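Putative lipoprotein (Clostridium difficile, PDB 4EXR) is of unknown function but contains two PepSY-family (peptidase propeptide and YPEB) domains and is probably a lipoprotein tethered to the bacterial membrane. Local coordinates at residues N39-K42 / D43-D47; K78-A81 / N82-D85. One frame throughout, in Å; residues are numbered along the deposited sequence. Where two conformers were deposited one is given.

How the contacts relate
Both contacts lie in the first of the two PepSY regions of the chain and are local, each made by one unbroken run of residues. Contact 1 comes first, where helix 34-44 ends and the chain leaves for strand 49-58; contact 2 follows at the turn between the antiparallel neighbours 73-80 and 86-93, the latter outermost on that side within this chain. Their centres are about 15 Å apart, yet they touch. Ile40 reaches down from the helix, its CD1 lying 3.5 Å from Lys84 CG and its CG2 4.0 Å from Ile79 CD1. Helix and hairpin are thereby packed together, joining the helix to strand 73-80 and the turn that leads to the edge strand.

Contact 1. Residues N39-K42 / D43-D47; sequences NIFK and DKYKD
The C-terminal turn of helix 34-44 makes this contact, with Phe41 on its sheet-facing side and Tyr45, four residues on, just past its end. Three i to i+4 backbone bonds close the turn: Asp43 N to Asn39 O, Lys44 N to Ile40 O, and Tyr45 N to Phe41 O, the last 2.9 Å long. Phe41 O also takes a weak bond from Lys44 N. Tyr45 then leaves helical geometry, and the next carbonyl, Lys42 O, meets the C-H of Lys46 CA at 3.3 Å between Lys46 CA and Lys42 O.

With CG anti to the backbone N (chi1 -180°), the Phe41 ring projects from the helix toward strand 73-80, and Tyr45 CD2 comes over the outer part of one face, 4.0 Å from Phe41 CE2. The ring planes meet obliquely at 56°. Over the centre of the Tyr45 ring lies Lys44 CG; this lysine chain bends so that NZ reaches Tyr45 OH at 3.2 Å, and both polar ends also bind Asp89. On the exposed side, in one of its two conformers, Lys46 folds back, its NZ gripping Asp43 OD1 in a salt bridge and Asp43 O on an in-plane lone pair, each at 3.0 Å; in that conformer a cation sits at the carbonyl-rich helix end, where it is probably favourable.

Apolar Ile40 and Phe41 suit the inner side: both rest on Met77 of strand 73-80, while Tyr45 stacks on Tyr75 of that strand.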
loop_
_atom_site.group_PDB
_atom_site.type_symbol
_atom_site.label_atom_id
_atom_site.label_comp_id
_atom_site.label_asym_id
_atom_site.label_seq_id
_atom_site.Cartn_x
_atom_site.Cartn_y
_atom_site.Cartn_z
ATOM N N ASN A 39 9.421 -15.431 9.035
ATOM C CA ASN A 39 9.761 -16.397 7.985
ATOM C C ASN A 39 8.941 -16.248 6.707
ATOM O O ASN A 39 9.467 -16.427 5.611
ATOM C CB ASN A 39 9.682 -17.842 8.512
ATOM C CG ASN A 39 10.766 -18.147 9.545
ATOM O OD1 ASN A 39 11.805 -17.488 9.585
ATOM N ND2 ASN A 39 10.514 -19.131 10.395
ATOM N N ILE A 40 7.658 -15.927 6.845
ATOM C CA ILE A 40 6.810 -15.659 5.686
ATOM C C ILE A 40 7.373 -14.468 4.905
ATOM O O ILE A 40 7.522 -14.510 3.676
ATOM C CB ILE A 40 5.347 -15.378 6.112
ATOM C CG1 ILE A 40 4.671 -16.666 6.597
ATOM C CG2 ILE A 40 4.544 -14.794 4.960
ATOM C CD1 ILE A 40 3.408 -16.409 7.379
ATOM N N PHE A 41 7.728 -13.412 5.628
ATOM C CA PHE A 41 8.289 -12.229 4.985
ATOM C C PHE A 41 9.603 -12.569 4.263
ATOM O O PHE A 41 9.801 -12.215 3.098
ATOM C CB PHE A 41 8.530 -11.127 6.024
ATOM C CG PHE A 41 9.101 -9.864 5.438
ATOM C CD1 PHE A 41 10.473 -9.703 5.300
ATOM C CD2 PHE A 41 8.261 -8.846 5.015
ATOM C CE1 PHE A 41 11.007 -8.550 4.737
ATOM C CE2 PHE A 41 8.787 -7.687 4.457
ATOM C CZ PHE A 41 10.166 -7.542 4.325
ATOM N N LYS A 42 10.499 -13.247 4.969
ATOM C CA LYS A 42 11.832 -13.527 4.443
ATOM C C LYS A 42 11.783 -14.487 3.266
ATOM O O LYS A 42 12.617 -14.426 2.360
ATOM C CB LYS A 42 12.708 -14.115 5.539
ATOM C CG LYS A 42 13.240 -13.099 6.519
ATOM C CD LYS A 42 14.176 -13.787 7.482
ATOM C CE LYS A 42 15.042 -12.791 8.216
ATOM N NZ LYS A 42 15.892 -13.481 9.227
ATOM N N ASP A 43 10.807 -15.383 3.290
ATOM C CA ASP A 43 10.623 -16.329 2.203
ATOM C C ASP A 43 10.181 -15.631 0.913
ATOM O O ASP A 43 10.559 -16.048 -0.185
ATOM C CB ASP A 43 9.614 -17.403 2.599
ATOM C CG ASP A 43 9.419 -18.444 1.516
ATOM O OD1 ASP A 43 10.418 -18.805 0.856
ATOM O OD2 ASP A 43 8.268 -18.894 1.319
ATOM N N LYS A 44 9.390 -14.571 1.050
ATOM C CA LYS A 44 8.870 -13.844 -0.108
ATOM C C LYS A 44 9.883 -12.829 -0.637
ATOM O O LYS A 44 10.017 -12.631 -1.847
ATOM C CB LYS A 44 7.568 -13.123 0.257
ATOM C CG LYS A 44 6.982 -12.273 -0.866
ATOM C CD LYS A 44 5.938 -13.037 -1.660
ATOM C CE LYS A 44 5.540 -12.291 -2.933
ATOM N NZ LYS A 44 4.746 -11.052 -2.682
ATOM N N TYR A 45 10.587 -12.180 0.282
ATOM C CA TYR A 45 11.538 -11.136 -0.055
ATOM C C TYR A 45 12.904 -11.568 0.468
ATOM O O TYR A 45 13.367 -11.115 1.518
ATOM C CB TYR A 45 11.067 -9.802 0.533
ATOM C CG TYR A 45 9.721 -9.387 -0.026
ATOM C CD1 TYR A 45 9.568 -9.133 -1.386
ATOM C CD2 TYR A 45 8.596 -9.269 0.796
ATOM C CE1 TYR A 45 8.344 -8.771 -1.917
ATOM C CE2 TYR A 45 7.358 -8.906 0.267
ATOM C CZ TYR A 45 7.242 -8.657 -1.087
ATOM O OH TYR A 45 6.030 -8.284 -1.627
ATOM N N LYS A 46 13.544 -12.445 -0.298
ATOM C CA LYS A 46 14.735 -13.162 0.145
ATOM C C LYS A 46 15.966 -12.283 0.344
ATOM O O LYS A 46 16.895 -12.675 1.044
ATOM C CB LYS A 46 15.052 -14.305 -0.827
ATOM C CG LYS A 46 13.925 -15.322 -0.953
ATOM C CD LYS A 46 14.230 -16.384 -1.997
ATOM C CE LYS A 46 13.068 -17.359 -2.133
ATOM N NZ LYS A 46 12.766 -18.043 -0.840
ATOM N N ASP A 47 15.969 -11.100 -0.259
ATOM C CA ASP A 47 17.114 -10.191 -0.139
ATOM C C ASP A 47 16.842 -8.998 0.784
ATOM O O ASP A 47 17.700 -8.131 0.973
ATOM C CB ASP A 47 17.559 -9.699 -1.522
ATOM C CG ASP A 47 18.935 -9.050 -1.496
ATOM O OD1 ASP A 47 19.790 -9.495 -0.693
ATOM O OD2 ASP A 47 19.156 -8.088 -2.264
#

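Contact 2. Residues K78-A81 / N82-D85; sequences KIDA and NTKD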
loop_
_atom_site.group_PDB
_atom_site.type_symbol
_atom_site.label_atom_id
_atom_site.label_comp_id
_atom_site.label_asym_id
_atom_site.label_seq_id
_atom_site.Cartn_x
_atom_site.Cartn_y
_atom_site.Cartn_z
ATOM N N LYS A 78 1.245 -7.557 6.029
ATOM C CA LYS A 78 0.387 -7.759 7.198
ATOM C C LYS A 78 -0.112 -9.190 7.182
ATOM O O LYS A 78 -0.582 -9.676 6.158
ATOM C CB LYS A 78 -0.780 -6.775 7.219
ATOM C CG LYS A 78 -0.360 -5.336 7.505
ATOM C CD LYS A 78 -1.581 -4.430 7.572
ATOM C CE LYS A 78 -1.188 -3.020 7.981
ATOM N NZ LYS A 78 -2.241 -2.038 7.590
ATOM N N ILE A 79 0.018 -9.853 8.325
ATOM C CA ILE A 79 -0.298 -11.265 8.457
ATOM C C ILE A 79 -1.200 -11.464 9.667
ATOM O O ILE A 79 -0.878 -11.006 10.768
ATOM C CB ILE A 79 1.004 -12.087 8.658
ATOM C CG1 ILE A 79 1.917 -11.954 7.433
ATOM C CG2 ILE A 79 0.677 -13.550 8.908
ATOM C CD1 ILE A 79 3.387 -12.125 7.758
ATOM N N ASP A 80 -2.339 -12.127 9.465
ATOM C CA ASP A 80 -3.218 -12.492 10.579
ATOM C C ASP A 80 -2.488 -13.406 11.561
ATOM O O ASP A 80 -1.962 -14.451 11.176
ATOM C CB ASP A 80 -4.474 -13.187 10.043
ATOM C CG ASP A 80 -5.542 -13.416 11.124
ATOM O OD1 ASP A 80 -5.245 -14.021 12.176
ATOM O OD2 ASP A 80 -6.695 -12.994 10.904
ATOM N N ALA A 81 -2.463 -13.007 12.828
ATOM C CA ALA A 81 -1.654 -13.680 13.850
ATOM C C ALA A 81 -2.281 -15.001 14.310
ATOM O O ALA A 81 -1.700 -15.724 15.109
ATOM C CB ALA A 81 -1.447 -12.771 15.039
ATOM N N ASN A 82 -3.464 -15.301 13.804
ATOM C CA ASN A 82 -4.112 -16.571 14.125
ATOM C C ASN A 82 -4.308 -17.474 12.912
ATOM O O ASN A 82 -4.182 -18.692 13.014
ATOM C CB ASN A 82 -5.431 -16.338 14.868
ATOM C CG ASN A 82 -5.204 -15.858 16.285
ATOM O OD1 ASN A 82 -4.634 -16.581 17.105
ATOM N ND2 ASN A 82 -5.626 -14.633 16.579
ATOM N N THR A 83 -4.588 -16.873 11.761
ATOM C CA THR A 83 -4.920 -17.656 10.573
ATOM C C THR A 83 -3.786 -17.725 9.567
ATOM O O THR A 83 -3.808 -18.564 8.665
ATOM C CB THR A 83 -6.169 -17.110 9.868
ATOM O OG1 THR A 83 -5.862 -15.852 9.259
ATOM C CG2 THR A 83 -7.317 -16.928 10.869
ATOM N N LYS A 84 -2.810 -16.828 9.715
ATOM C CA LYS A 84 -1.661 -16.757 8.817
ATOM C C LYS A 84 -2.011 -16.165 7.441
ATOM O O LYS A 84 -1.155 -16.108 6.556
ATOM C CB LYS A 84 -0.985 -18.129 8.681
ATOM C CG LYS A 84 0.519 -18.104 8.542
ATOM C CD LYS A 84 1.041 -19.432 7.995
ATOM C CE LYS A 84 0.879 -20.564 8.994
ATOM N NZ LYS A 84 1.895 -20.500 10.083
ATOM N N ASP A 85 -3.256 -15.719 7.266
ATOM C CA ASP A 85 -3.667 -15.053 6.022
ATOM C C ASP A 85 -2.855 -13.778 5.796
ATOM O O ASP A 85 -2.681 -12.988 6.720
ATOM C CB ASP A 85 -5.127 -14.627 6.091
ATOM C CG ASP A 85 -6.084 -15.802 6.127
ATOM O OD1 ASP A 85 -5.813 -16.819 5.446
ATOM O OD2 ASP A 85 -7.108 -15.700 6.844
HETATM O O HOH W 1 -6.495 -12.704 14.515
#
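Asp80 OD1 accepts two backbone N-H groups of the turn, Asn82 N at 2.7 Å, nearly along the carboxylate C-O axis, and Thr83 N at 3.0 Å, from well above the carboxylate plane. A water donates to the same oxygen and accepts from Asn82 ND2. Asp80 can bend over the turn because its CG stands anti to the backbone N (chi1 -172°); its other oxygen, OD2, forms a salt bridge to Lys61, which probably favours the charged state.

The backbone of Asp80 is held as well: its N donates to Asp85 O at 2.9 Å, and its O accepts from Lys84 N at 2.9 Å. Thr83 OG1 donates to Asp85 OD2 at 2.7 Å, approaching above that carboxylate, and accepts from Asp85 N at 3.3 Å. The hydroxyl thus works in both directions, which suits a threonine here.

Outward, Ile79 CG2 packs 3.9 Å from Lys84 O, and its buried side chain also meets Ala37 of helix 34-44. Small Ala81 fits against Phe62 and Tyr64 of the adjacent strand 61-69. Together these features make a beta hairpin between strands 73-80 and 86-93, its connection braced by an Asx turn at Asp80, extended to Thr83 N, and by an ST turn at Thr83.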